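Local coordinates for protein probable intron-encoded endonuclease 1 (Wickerhamomyces canadensis, PDB 6X1J) that cleaves DNA at its recognition sequence as a LAGLIDADG homing endonuclease involved in homing of the mitochondrial 21S rRNA gene intron, at residues K128-L131 with V132-I136; G149-W152 with D153-K156; G169-K172 with E173-E176; D181-K185 with F186-C190. All coordinates share one frame; numbering follows the deposited sequence.

Interaction 1: residues K128-L131 with V132-I136; sequences KPDL and VLNYI
The backbone bends through a type I beta turn from Lys128 to Leu131, enters a short helix behind Asp130 and is closed at its far end by Leu131 O, which accepts two amide protons. Tyr135 N reaches that oxygen at 3.0 Å with an N-H...O angle of 131°, while Ile136 N meets Leu131 O at 3.3 Å; the two donors come from opposite faces of the carbonyl plane. One residue earlier in the chain, Asn134 N bonds to Asp130 O at 2.9 Å. Asp130 stands at the N-cap position, yet its carboxylate makes no capping bond. With CG set between the backbone N and the carbonyl carbon (chi1 72°), the side chain of Asp130 reaches Asn134 instead: ND2 of Asn134 lies 2.5 Å from Asp130 OD2, a hydrogen bond so short for an N-O pair that its exact length is doubtful, with the amide and carboxylate planes 75° apart. The other oxygen, OD1, bonds to Tyr118 OH. This stretch forms the turn and single helical turn, 131-134, that lead from strand 124-125 toward helix 138-148 of the LAGLIDADG fold. Its apolar side is set by Leu131, whose CD1 lies 3.9 Å from Ile136 CG1 and 4.1 Å from Tyr135 CB. An alanine in place of Leu131 would probably leave Ile136 CG1 and Tyr135 CB without their methyl neighbour and open a gap beside Leu178, Tyr118 and Phe119. Tyr135 presents its ring edge to Leu131 O, whereas Ile136 and Tyr135 both pack on Ile41 of helix 34-45. A water joins the turn to the helix start, accepting from Leu133 N at 2.9 Å and lying within donating distance of Pro129 O.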
loop_
_atom_site.group_PDB
_atom_site.type_symbol
_atom_site.label_atom_id
_atom_site.label_comp_id
_atom_site.label_asym_id
_atom_site.label_seq_id
_atom_site.Cartn_x
_atom_site.Cartn_y
_atom_site.Cartn_z
ATOM N N LYS A 128 4.411 10.002 -10.785
ATOM C CA LYS A 128 5.406 10.129 -11.870
ATOM C C LYS A 128 4.728 9.778 -13.175
ATOM O O LYS A 128 3.899 8.876 -13.206
ATOM C CB LYS A 128 6.599 9.210 -11.582
ATOM C CG LYS A 128 7.590 9.795 -10.592
ATOM C CD LYS A 128 8.637 10.648 -11.292
ATOM C CE LYS A 128 9.321 11.639 -10.385
ATOM N NZ LYS A 128 10.232 10.924 -9.474
ATOM N N PRO A 129 5.033 10.515 -14.274
ATOM C CA PRO A 129 4.351 10.302 -15.537
ATOM C C PRO A 129 4.496 8.866 -16.037
ATOM O O PRO A 129 3.595 8.476 -16.758
ATOM C CB PRO A 129 4.996 11.283 -16.522
ATOM C CG PRO A 129 5.677 12.332 -15.645
ATOM C CD PRO A 129 5.984 11.645 -14.330
ATOM N N ASP A 130 5.521 8.090 -15.633
ATOM C CA ASP A 130 5.672 6.734 -16.232
ATOM C C ASP A 130 5.342 5.641 -15.204
ATOM O O ASP A 130 5.681 4.428 -15.452
ATOM C CB ASP A 130 7.050 6.536 -16.856
ATOM C CG ASP A 130 8.189 6.397 -15.869
ATOM O OD1 ASP A 130 8.200 7.166 -14.859
ATOM O OD2 ASP A 130 9.068 5.548 -16.136
ATOM N N LEU A 131 4.830 6.043 -14.049
ATOM C CA LEU A 131 4.495 5.070 -12.968
ATOM C C LEU A 131 3.677 3.892 -13.529
ATOM O O LEU A 131 4.067 2.718 -13.309
ATOM C CB LEU A 131 3.700 5.779 -11.884
ATOM C CG LEU A 131 2.994 4.858 -10.883
ATOM C CD1 LEU A 131 4.005 3.979 -10.150
ATOM C CD2 LEU A 131 2.225 5.721 -9.896
ATOM N N VAL A 132 2.558 4.176 -14.198
ATOM C CA VAL A 132 1.640 3.092 -14.616
ATOM C C VAL A 132 2.363 2.215 -15.648
ATOM O O VAL A 132 2.453 0.977 -15.437
ATOM C CB VAL A 132 0.301 3.635 -15.156
ATOM C CG1 VAL A 132 -0.511 2.556 -15.848
ATOM C CG2 VAL A 132 -0.526 4.288 -14.059
ATOM N N LEU A 133 2.940 2.843 -16.681
ATOM C CA LEU A 133 3.524 2.099 -17.820
ATOM C C LEU A 133 4.620 1.200 -17.255
ATOM O O LEU A 133 4.595 -0.001 -17.523
ATOM C CB LEU A 133 4.062 3.029 -18.923
ATOM C CG LEU A 133 4.680 2.286 -20.127
ATOM C CD1 LEU A 133 3.611 1.594 -20.961
ATOM C CD2 LEU A 133 5.551 3.180 -21.031
ATOM N N ASN A 134 5.543 1.739 -16.481
ATOM C CA ASN A 134 6.805 0.994 -16.229
ATOM C C ASN A 134 6.756 0.200 -14.913
ATOM O O ASN A 134 7.652 -0.607 -14.751
ATOM C CB ASN A 134 8.026 1.922 -16.334
ATOM C CG ASN A 134 8.202 2.518 -17.716
ATOM O OD1 ASN A 134 7.890 1.864 -18.709
ATOM N ND2 ASN A 134 8.677 3.754 -17.789
ATOM N N TYR A 135 5.792 0.401 -13.991
ATOM C CA TYR A 135 5.920 -0.147 -12.602
ATOM C C TYR A 135 4.664 -0.868 -12.105
ATOM O O TYR A 135 4.872 -1.889 -11.448
ATOM C CB TYR A 135 6.298 0.933 -11.576
ATOM C CG TYR A 135 7.642 1.553 -11.867
ATOM C CD1 TYR A 135 8.823 0.972 -11.420
ATOM C CD2 TYR A 135 7.733 2.702 -12.645
ATOM C CE1 TYR A 135 10.059 1.534 -11.722
ATOM C CE2 TYR A 135 8.957 3.269 -12.962
ATOM C CZ TYR A 135 10.123 2.690 -12.495
ATOM O OH TYR A 135 11.313 3.285 -12.805
ATOM N N ILE A 136 3.449 -0.337 -12.331
ATOM C CA ILE A 136 2.212 -0.937 -11.745
ATOM C C ILE A 136 1.894 -2.262 -12.446
ATOM O O ILE A 136 1.656 -2.253 -13.627
ATOM C CB ILE A 136 1.054 0.050 -11.791
ATOM C CG1 ILE A 136 1.298 1.228 -10.846
ATOM C CG2 ILE A 136 -0.240 -0.677 -11.480
ATOM C CD1 ILE A 136 0.136 2.178 -10.692
HETATM O O HOH W 1 1.584 7.003 -14.709
HETATM O O HOH W 2 2.386 5.718 -16.786
#

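Interaction 2: residues G149-W152 with D153-K156; sequences GGKW and DYNK. With nucleotides of chain C; nucleotides of chain B.
Tyr154 has its ring between protein and DNA: Lys151 CB sits over one face, 4.0 Å from the centroid and 11° off the normal in a CH-pi contact, and C2' of DC18 of chain C lies over the opposite face, 3.6 Å above the plane. At the ring edge, the OH of Tyr154 donates to OP2 of DC18 of chain C at 2.7 Å and weakly accepts from Lys151 N. The indole of Trp152 turns its edge to the other strand, NE1 bonding to OP2 of DT6 of chain B at 2.9 Å; Tyr202 meets this ring edge-to-face. Trp152 CG lies anti to the backbone N (chi1 -173°), directing the indole to that phosphate. Asp153 OD1 accepts from Asn155 N at 3.1 Å, forming an Asx turn, while OD2 bonds to Thr158 and CG lies 3.8 Å from C7 of DT6 of chain B. Lys151 NZ is held by Leu228 O. A leucine in place of Tyr154 would probably leave the DC18 phosphate without its hydroxyl donor and Lys151 CB without an aromatic face. Direct bonds to phosphates of both strands imply that the end of strand 149-151 and its following turn grip the DNA backbone.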
loop_
_atom_site.group_PDB
_atom_site.type_symbol
_atom_site.label_atom_id
_atom_site.label_comp_id
_atom_site.label_asym_id
_atom_site.label_seq_id
_atom_site.Cartn_x
_atom_site.Cartn_y
_atom_site.Cartn_z
ATOM N N GLY A 149 -9.080 0.838 -1.632
ATOM C CA GLY A 149 -10.182 0.363 -2.469
ATOM C C GLY A 149 -11.497 0.504 -1.717
ATOM O O GLY A 149 -11.466 0.622 -0.503
ATOM N N GLY A 150 -12.599 0.544 -2.451
ATOM C CA GLY A 150 -13.957 0.818 -1.943
ATOM C C GLY A 150 -15.003 0.422 -2.959
ATOM O O GLY A 150 -14.658 0.261 -4.125
ATOM N N LYS A 151 -16.237 0.236 -2.498
ATOM C CA LYS A 151 -17.444 0.072 -3.343
ATOM C C LYS A 151 -18.033 1.456 -3.648
ATOM O O LYS A 151 -17.871 2.382 -2.841
ATOM C CB LYS A 151 -18.435 -0.831 -2.618
ATOM C CG LYS A 151 -17.953 -2.266 -2.432
ATOM C CD LYS A 151 -19.016 -3.122 -1.797
ATOM C CE LYS A 151 -18.646 -4.571 -1.546
ATOM N NZ LYS A 151 -19.854 -5.337 -1.173
ATOM N N TRP A 152 -18.685 1.605 -4.795
ATOM C CA TRP A 152 -19.526 2.787 -5.094
ATOM C C TRP A 152 -20.820 2.660 -4.281
ATOM O O TRP A 152 -21.217 3.654 -3.664
ATOM C CB TRP A 152 -19.777 2.819 -6.592
ATOM C CG TRP A 152 -20.465 4.032 -7.112
ATOM C CD1 TRP A 152 -21.637 4.031 -7.801
ATOM C CD2 TRP A 152 -19.995 5.387 -7.098
ATOM N NE1 TRP A 152 -21.951 5.308 -8.184
ATOM C CE2 TRP A 152 -20.956 6.158 -7.788
ATOM C CE3 TRP A 152 -18.861 6.032 -6.599
ATOM C CZ2 TRP A 152 -20.831 7.532 -7.974
ATOM C CZ3 TRP A 152 -18.730 7.397 -6.782
ATOM C CH2 TRP A 152 -19.700 8.131 -7.469
ATOM N N ASP A 153 -21.372 1.446 -4.198
ATOM C CA ASP A 153 -22.700 1.167 -3.581
ATOM C C ASP A 153 -22.550 0.136 -2.460
ATOM O O ASP A 153 -22.213 -1.050 -2.747
ATOM C CB ASP A 153 -23.724 0.673 -4.619
ATOM C CG ASP A 153 -25.163 0.563 -4.111
ATOM O OD1 ASP A 153 -25.399 0.881 -2.932
ATOM O OD2 ASP A 153 -26.036 0.166 -4.901
ATOM N N TYR A 154 -22.714 0.584 -1.211
ATOM C CA TYR A 154 -22.560 -0.293 -0.021
ATOM C C TYR A 154 -23.858 -1.050 0.318
ATOM O O TYR A 154 -23.769 -1.895 1.221
ATOM C CB TYR A 154 -21.999 0.513 1.157
ATOM C CG TYR A 154 -20.520 0.801 1.016
ATOM C CD1 TYR A 154 -20.089 1.941 0.350
ATOM C CD2 TYR A 154 -19.551 -0.078 1.494
ATOM C CE1 TYR A 154 -18.744 2.217 0.181
ATOM C CE2 TYR A 154 -18.203 0.185 1.321
ATOM C CZ TYR A 154 -17.804 1.336 0.669
ATOM O OH TYR A 154 -16.494 1.649 0.486
ATOM N N ASN A 155 -24.997 -0.811 -0.356
ATOM C CA ASN A 155 -26.180 -1.698 -0.191
ATOM C C ASN A 155 -25.733 -3.139 -0.486
ATOM O O ASN A 155 -25.474 -3.491 -1.667
ATOM C CB ASN A 155 -27.396 -1.267 -1.029
ATOM C CG ASN A 155 -28.503 -2.310 -1.089
ATOM O OD1 ASN A 155 -28.454 -3.337 -0.407
ATOM N ND2 ASN A 155 -29.498 -2.083 -1.936
ATOM N N LYS A 156 -25.919 -3.998 0.511
ATOM C CA LYS A 156 -25.508 -5.428 0.509
ATOM C C LYS A 156 -26.196 -6.195 -0.625
ATOM O O LYS A 156 -25.629 -7.203 -1.072
ATOM C CB LYS A 156 -25.830 -6.067 1.866
ATOM C CG LYS A 156 -25.414 -5.255 3.091
ATOM C CD LYS A 156 -25.116 -6.097 4.320
ATOM C CE LYS A 156 -24.507 -5.270 5.429
ATOM N NZ LYS A 156 -25.289 -4.027 5.615
ATOM P P DC C 18 -14.152 0.349 3.012
ATOM O OP1 DC C 18 -13.696 -0.833 3.794
ATOM O OP2 DC C 18 -14.539 0.143 1.591
ATOM O "O5'" DC C 18 -15.444 0.990 3.691
ATOM C "C5'" DC C 18 -15.389 1.423 5.023
ATOM C "C4'" DC C 18 -16.610 2.248 5.336
ATOM O "O4'" DC C 18 -16.548 3.531 4.678
ATOM C "C3'" DC C 18 -17.984 1.658 5.006
ATOM O "O3'" DC C 18 -18.685 1.357 6.206
ATOM C "C2'" DC C 18 -18.626 2.706 4.096
ATOM C "C1'" DC C 18 -17.861 3.971 4.426
ATOM N N1 DC C 18 -17.793 4.991 3.367
ATOM C C2 DC C 18 -18.201 6.299 3.646
ATOM O O2 DC C 18 -18.617 6.577 4.781
ATOM N N3 DC C 18 -18.155 7.224 2.665
ATOM C C4 DC C 18 -17.673 6.900 1.463
ATOM N N4 DC C 18 -17.609 7.863 0.534
ATOM C C5 DC C 18 -17.225 5.583 1.164
ATOM C C6 DC C 18 -17.282 4.674 2.143
ATOM P P DT B 6 -24.837 6.775 -10.425
ATOM O OP1 DT B 6 -24.792 7.518 -11.677
ATOM O OP2 DT B 6 -23.919 5.605 -10.249
ATOM O "O5'" DT B 6 -24.630 7.835 -9.255
ATOM C "C5'" DT B 6 -25.448 9.004 -9.234
ATOM C "C4'" DT B 6 -25.122 9.842 -8.023
ATOM O "O4'" DT B 6 -25.826 9.272 -6.891
ATOM C "C3'" DT B 6 -23.638 9.889 -7.624
ATOM O "O3'" DT B 6 -23.286 11.147 -7.031
ATOM C "C2'" DT B 6 -23.539 8.855 -6.512
ATOM C "C1'" DT B 6 -24.890 9.086 -5.841
ATOM N N1 DT B 6 -25.389 8.044 -4.925
ATOM C C2 DT B 6 -26.167 8.454 -3.862
ATOM O O2 DT B 6 -26.460 9.621 -3.649
ATOM N N3 DT B 6 -26.565 7.446 -3.031
ATOM C C4 DT B 6 -26.294 6.106 -3.155
ATOM O O4 DT B 6 -26.705 5.330 -2.306
ATOM C C5 DT B 6 -25.456 5.745 -4.275
ATOM C C7 DT B 6 -25.076 4.312 -4.468
ATOM C C6 DT B 6 -25.048 6.720 -5.092
ATOM P P DC C 17 -8.273 5.068 2.379
ATOM O OP1 DC C 17 -7.124 4.801 3.276
ATOM O OP2 DC C 17 -7.987 5.513 0.985
ATOM O "O5'" DC C 17 -9.190 3.760 2.395
ATOM C "C5'" DC C 17 -10.440 3.564 1.669
ATOM C "C4'" DC C 17 -11.566 3.317 2.651
ATOM O "O4'" DC C 17 -12.079 4.566 3.198
ATOM C "C3'" DC C 17 -12.784 2.519 2.181
ATOM O "O3'" DC C 17 -13.038 1.488 3.169
ATOM C "C2'" DC C 17 -13.865 3.580 2.078
ATOM C "C1'" DC C 17 -13.496 4.582 3.145
ATOM N N1 DC C 17 -13.938 5.982 2.890
ATOM C C2 DC C 17 -14.498 6.752 3.927
ATOM O O2 DC C 17 -14.654 6.241 5.049
ATOM N N3 DC C 17 -14.858 8.032 3.679
ATOM C C4 DC C 17 -14.641 8.564 2.476
ATOM N N4 DC C 17 -15.033 9.824 2.267
ATOM C C5 DC C 17 -14.053 7.815 1.417
ATOM C C6 DC C 17 -13.699 6.548 1.673
HETATM O O HOH W 3 -22.507 -3.395 -1.632
HETATM O O HOH W 4 -16.157 3.430 -1.499
HETATM O O HOH W 5 -22.835 3.378 -1.259
#

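Interaction 3: residues G169-K172 with E173-E176; sequences GFKK and EEVE. With nucleotides of chain C.
Hydrogen bonds from both backbone and side chain join Lys171 to the first helical turn. Glu174 OE1 accepts from Lys171 N at 2.8 Å with a nearly straight N-H...O angle of 173°, using its anti lone pair. Lys171 occupies the N-cap position, so this bond ties the residue just ahead of the helix to a carboxylate inside it. The helical pattern then starts with Val175 N to Lys171 O at 2.9 Å and Glu176 N to Lys172 O at 2.8 Å.

Van der Waals and ring-edge contacts flank these bonds. Phe170 CB makes an apolar approach to Val175 CG2 at 4.1 Å, and the Phe170 ring offers its edge to Glu174 OE1, with ring and carboxylate planes 72° apart. Lys171 and Glu174 run side by side, pointing the same way; CG of Lys171 comes 3.2 Å from Glu174 OE1, although the lysine chain then bends at chi2 and chi3.

Charge is arranged more loosely. Lys172, with CG anti to the backbone N (chi1 -174°) and an extended chain, passes Glu176 obliquely; its NZ lies 4.0 Å from Glu176 OE2, beyond a salt bridge but near enough for a likely mild attraction. Gly169 N approaches OP2 of DT16 of chain C at 3.2 Å, so this loop reaches the DNA backbone.

The contact starts helix 172-186 after the loop from strand 163-165. Glu174 OE2 bonds to Ile127 N, Val175 packs on Pro199 and Ile201 of strand 198-203, and Lys172 lies against Ile192 and Phe194 of strand 191-195.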
loop_
_atom_site.group_PDB
_atom_site.type_symbol
_atom_site.label_atom_id
_atom_site.label_comp_id
_atom_site.label_asym_id
_atom_site.label_seq_id
_atom_site.Cartn_x
_atom_site.Cartn_y
_atom_site.Cartn_z
ATOM N N GLY A 169 -5.755 12.155 -1.713
ATOM C CA GLY A 169 -4.469 12.787 -1.357
ATOM C C GLY A 169 -3.651 13.213 -2.580
ATOM O O GLY A 169 -2.643 13.879 -2.382
ATOM N N PHE A 170 -4.003 12.818 -3.802
ATOM C CA PHE A 170 -3.212 13.198 -5.009
ATOM C C PHE A 170 -3.841 14.432 -5.690
ATOM O O PHE A 170 -5.001 14.823 -5.373
ATOM C CB PHE A 170 -3.084 12.018 -5.981
ATOM C CG PHE A 170 -2.259 10.870 -5.446
ATOM C CD1 PHE A 170 -0.889 10.988 -5.332
ATOM C CD2 PHE A 170 -2.856 9.701 -5.008
ATOM C CE1 PHE A 170 -0.134 9.954 -4.796
ATOM C CE2 PHE A 170 -2.104 8.666 -4.482
ATOM C CZ PHE A 170 -0.736 8.792 -4.375
ATOM N N LYS A 171 -3.117 15.030 -6.631
ATOM C CA LYS A 171 -3.623 16.181 -7.429
ATOM C C LYS A 171 -4.600 15.663 -8.490
ATOM O O LYS A 171 -4.455 14.499 -8.963
ATOM C CB LYS A 171 -2.476 16.934 -8.105
ATOM C CG LYS A 171 -1.293 17.355 -7.237
ATOM C CD LYS A 171 -1.600 18.467 -6.276
ATOM C CE LYS A 171 -2.032 17.954 -4.917
ATOM N NZ LYS A 171 -2.579 19.044 -4.073
ATOM N N LYS A 172 -5.548 16.510 -8.903
ATOM C CA LYS A 172 -6.512 16.169 -9.978
ATOM C C LYS A 172 -5.726 15.653 -11.196
ATOM O O LYS A 172 -6.098 14.574 -11.764
ATOM C CB LYS A 172 -7.391 17.393 -10.255
ATOM C CG LYS A 172 -8.538 17.197 -11.229
ATOM C CD LYS A 172 -9.090 18.513 -11.792
ATOM C CE LYS A 172 -10.335 18.330 -12.640
ATOM N NZ LYS A 172 -10.624 19.523 -13.469
ATOM N N GLU A 173 -4.669 16.384 -11.566
ATOM C CA GLU A 173 -3.898 16.182 -12.819
ATOM C C GLU A 173 -3.129 14.859 -12.719
ATOM O O GLU A 173 -3.015 14.157 -13.747
ATOM C CB GLU A 173 -3.034 17.420 -13.062
ATOM C CG GLU A 173 -3.855 18.673 -13.370
ATOM C CD GLU A 173 -4.659 19.279 -12.225
ATOM O OE1 GLU A 173 -4.404 18.923 -11.042
ATOM O OE2 GLU A 173 -5.544 20.103 -12.515
ATOM N N GLU A 174 -2.690 14.521 -11.502
ATOM C CA GLU A 174 -2.078 13.207 -11.126
ATOM C C GLU A 174 -3.095 12.064 -11.308
ATOM O O GLU A 174 -2.801 11.077 -12.033
ATOM C CB GLU A 174 -1.555 13.310 -9.693
ATOM C CG GLU A 174 -0.271 14.106 -9.559
ATOM C CD GLU A 174 0.330 14.110 -8.171
ATOM O OE1 GLU A 174 -0.440 14.277 -7.198
ATOM O OE2 GLU A 174 1.536 13.867 -8.064
ATOM N N VAL A 175 -4.306 12.201 -10.772
ATOM C CA VAL A 175 -5.350 11.149 -10.949
ATOM C C VAL A 175 -5.689 11.014 -12.436
ATOM O O VAL A 175 -5.799 9.838 -12.923
ATOM C CB VAL A 175 -6.586 11.394 -10.049
ATOM C CG1 VAL A 175 -7.629 10.320 -10.220
ATOM C CG2 VAL A 175 -6.183 11.469 -8.581
ATOM N N GLU A 176 -5.785 12.143 -13.174
ATOM C CA GLU A 176 -6.085 12.086 -14.637
ATOM C C GLU A 176 -4.990 11.286 -15.351
ATOM O O GLU A 176 -5.339 10.486 -16.227
ATOM C CB GLU A 176 -6.222 13.469 -15.286
ATOM C CG GLU A 176 -7.491 14.206 -14.949
ATOM C CD GLU A 176 -7.387 15.723 -15.077
ATOM O OE1 GLU A 176 -6.340 16.203 -15.508
ATOM O OE2 GLU A 176 -8.358 16.424 -14.732
ATOM P P DT C 16 -6.569 11.035 1.814
ATOM O OP1 DT C 16 -6.523 11.051 3.263
ATOM O OP2 DT C 16 -5.343 10.629 1.091
ATOM O "O5'" DT C 16 -7.568 10.005 1.142
ATOM C "C5'" DT C 16 -8.829 9.654 1.706
ATOM C "C4'" DT C 16 -8.694 8.532 2.711
ATOM O "O4'" DT C 16 -9.290 9.000 3.937
ATOM C "C3'" DT C 16 -9.517 7.315 2.345
ATOM O "O3'" DT C 16 -9.118 6.176 3.081
ATOM C "C2'" DT C 16 -10.894 7.700 2.833
ATOM C "C1'" DT C 16 -10.584 8.427 4.110
ATOM N N1 DT C 16 -11.465 9.522 4.478
ATOM C C2 DT C 16 -11.926 9.546 5.770
ATOM O O2 DT C 16 -11.774 8.618 6.550
ATOM N N3 DT C 16 -12.602 10.688 6.112
ATOM C C4 DT C 16 -12.841 11.788 5.311
ATOM O O4 DT C 16 -13.462 12.745 5.761
ATOM C C5 DT C 16 -12.271 11.719 3.986
ATOM C C7 DT C 16 -12.454 12.875 3.054
ATOM C C6 DT C 16 -11.592 10.617 3.651
#

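Interaction 4: residues D181-K185 with F186-C190; sequences DLNIK and FNLNC
Near the C-terminal end of helix 172-186, Phe186 N bonds to Leu182 O at 3.0 Å; Asn187, the first residue to leave helical phi/psi, takes positive phi (47°) and the chain turns back, bringing the CA of Leu188 within 4.3 Å of the CA of Asn183. At the turn, Asn187 CA makes a C-H...O contact with Asn183 O at 3.0 Å. The Asn183 amide then bridges to the outgoing chain: its ND2 donates to Cys190 O at 2.8 Å, with the acceptor only 2° out of the amide plane and the donor on a carbonyl lone pair. Its OD1 is modelled as accepting from Cys190 N, but that oxygen is crowded against Leu188, making its position less certain. Over one face of the Phe186 ring lies Lys185 CG, 4.1 Å from the centroid in a CH-pi contact. Having CG anti to N (chi1 -171°) and an extended chain, Lys185 runs alongside Phe186 and carries NZ to Val132 O, Leu133 O and Ile136 O. Leu182 CD2 packs at 3.8 Å from Phe186 CD2. Beyond the segments, Leu182 and Phe186 both rest on Leu141 of helix 138-148, while Leu188 meets Leu210 of helix 208-215 as the loop heads into strand 191-195.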
loop_
_atom_site.group_PDB
_atom_site.type_symbol
_atom_site.label_atom_id
_atom_site.label_comp_id
_atom_site.label_asym_id
_atom_site.label_seq_id
_atom_site.Cartn_x
_atom_site.Cartn_y
_atom_site.Cartn_z
ATOM N N ASP A 181 -3.550 6.164 -18.088
ATOM C CA ASP A 181 -2.538 5.081 -18.276
ATOM C C ASP A 181 -3.073 3.725 -17.799
ATOM O O ASP A 181 -2.805 2.677 -18.485
ATOM C CB ASP A 181 -1.232 5.486 -17.607
ATOM C CG ASP A 181 -0.665 6.747 -18.231
ATOM O OD1 ASP A 181 -1.039 7.012 -19.369
ATOM O OD2 ASP A 181 0.071 7.486 -17.552
ATOM N N LEU A 182 -3.868 3.717 -16.711
ATOM C CA LEU A 182 -4.540 2.469 -16.281
ATOM C C LEU A 182 -5.422 1.960 -17.403
ATOM O O LEU A 182 -5.370 0.761 -17.627
ATOM C CB LEU A 182 -5.378 2.691 -15.025
ATOM C CG LEU A 182 -4.580 2.782 -13.726
ATOM C CD1 LEU A 182 -5.480 3.279 -12.604
ATOM C CD2 LEU A 182 -3.946 1.431 -13.386
ATOM N N ASN A 183 -6.218 2.828 -18.051
ATOM C CA ASN A 183 -7.205 2.399 -19.072
ATOM C C ASN A 183 -6.472 1.816 -20.300
ATOM O O ASN A 183 -6.971 0.833 -20.888
ATOM C CB ASN A 183 -8.177 3.531 -19.371
ATOM C CG ASN A 183 -9.242 3.727 -18.302
ATOM O OD1 ASN A 183 -9.493 2.861 -17.446
ATOM N ND2 ASN A 183 -9.923 4.858 -18.396
ATOM N N ILE A 184 -5.292 2.342 -20.648
ATOM C CA ILE A 184 -4.456 1.796 -21.759
ATOM C C ILE A 184 -3.809 0.481 -21.315
ATOM O O ILE A 184 -3.916 -0.506 -22.065
ATOM C CB ILE A 184 -3.430 2.842 -22.231
ATOM C CG1 ILE A 184 -4.153 3.940 -23.016
ATOM C CG2 ILE A 184 -2.298 2.198 -23.040
ATOM C CD1 ILE A 184 -3.581 5.316 -22.811
ATOM N N LYS A 185 -3.174 0.424 -20.145
ATOM C CA LYS A 185 -2.400 -0.813 -19.785
ATOM C C LYS A 185 -3.295 -2.023 -19.446
ATOM O O LYS A 185 -2.904 -3.129 -19.817
ATOM C CB LYS A 185 -1.423 -0.553 -18.647
ATOM C CG LYS A 185 -0.465 -1.710 -18.406
ATOM C CD LYS A 185 0.575 -1.344 -17.395
ATOM C CE LYS A 185 1.663 -2.377 -17.268
ATOM N NZ LYS A 185 2.632 -1.823 -16.312
ATOM N N PHE A 186 -4.441 -1.856 -18.769
ATOM C CA PHE A 186 -5.289 -2.983 -18.309
ATOM C C PHE A 186 -6.631 -3.018 -19.060
ATOM O O PHE A 186 -7.461 -3.884 -18.762
ATOM C CB PHE A 186 -5.444 -2.891 -16.793
ATOM C CG PHE A 186 -4.132 -2.907 -16.062
ATOM C CD1 PHE A 186 -3.368 -4.060 -16.006
ATOM C CD2 PHE A 186 -3.659 -1.773 -15.427
ATOM C CE1 PHE A 186 -2.137 -4.065 -15.361
ATOM C CE2 PHE A 186 -2.436 -1.782 -14.781
ATOM C CZ PHE A 186 -1.676 -2.929 -14.747
ATOM N N ASN A 187 -6.795 -2.140 -20.045
ATOM C CA ASN A 187 -8.040 -1.919 -20.808
ATOM C C ASN A 187 -9.225 -1.807 -19.846
ATOM O O ASN A 187 -10.195 -2.516 -20.002
ATOM C CB ASN A 187 -8.252 -2.973 -21.898
ATOM C CG ASN A 187 -9.071 -2.393 -23.037
ATOM O OD1 ASN A 187 -9.204 -1.164 -23.148
ATOM N ND2 ASN A 187 -9.658 -3.258 -23.854
ATOM N N LEU A 188 -9.141 -0.878 -18.914
ATOM C CA LEU A 188 -10.276 -0.499 -18.044
ATOM C C LEU A 188 -10.969 0.711 -18.683
ATOM O O LEU A 188 -10.382 1.299 -19.592
ATOM C CB LEU A 188 -9.714 -0.148 -16.667
ATOM C CG LEU A 188 -9.181 -1.338 -15.866
ATOM C CD1 LEU A 188 -8.408 -0.820 -14.662
ATOM C CD2 LEU A 188 -10.332 -2.245 -15.449
ATOM N N ASN A 189 -12.099 1.113 -18.114
ATOM C CA ASN A 189 -12.863 2.336 -18.451
ATOM C C ASN A 189 -13.069 3.158 -17.190
ATOM O O ASN A 189 -14.177 3.708 -17.026
ATOM C CB ASN A 189 -14.204 1.998 -19.083
ATOM C CG ASN A 189 -14.023 1.230 -20.368
ATOM O OD1 ASN A 189 -13.839 1.853 -21.416
ATOM N ND2 ASN A 189 -14.015 -0.098 -20.276
ATOM N N CYS A 190 -12.041 3.260 -16.364
ATOM C CA CYS A 190 -12.034 4.186 -15.202
ATOM C C CYS A 190 -12.390 5.587 -15.668
ATOM O O CYS A 190 -11.962 5.951 -16.749
ATOM C CB CYS A 190 -10.650 4.341 -14.579
ATOM S SG CYS A 190 -10.032 2.747 -14.037
#

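Overall arrangement
Following the chain, the four local contacts come in series, none nested or crossing. Interaction 1 shapes the turn between strand 124-125 and helix 138-148; interaction 2 follows that helix, at the outer strand 149-151 of a four-stranded antiparallel sheet. Interactions 3 and 4 open and close helix 172-186, their centres about 16 Å apart, and interaction 4 leads into strand 191-195, the opposite outer strand of the same sheet. Interactions 1 and 4 touch through Lys185 and through Val132 packed at Asp181, joining the short helix to the end of helix 172-186. Interactions 2 and 3 approach DNA at places whose centres lie about 22 Å apart.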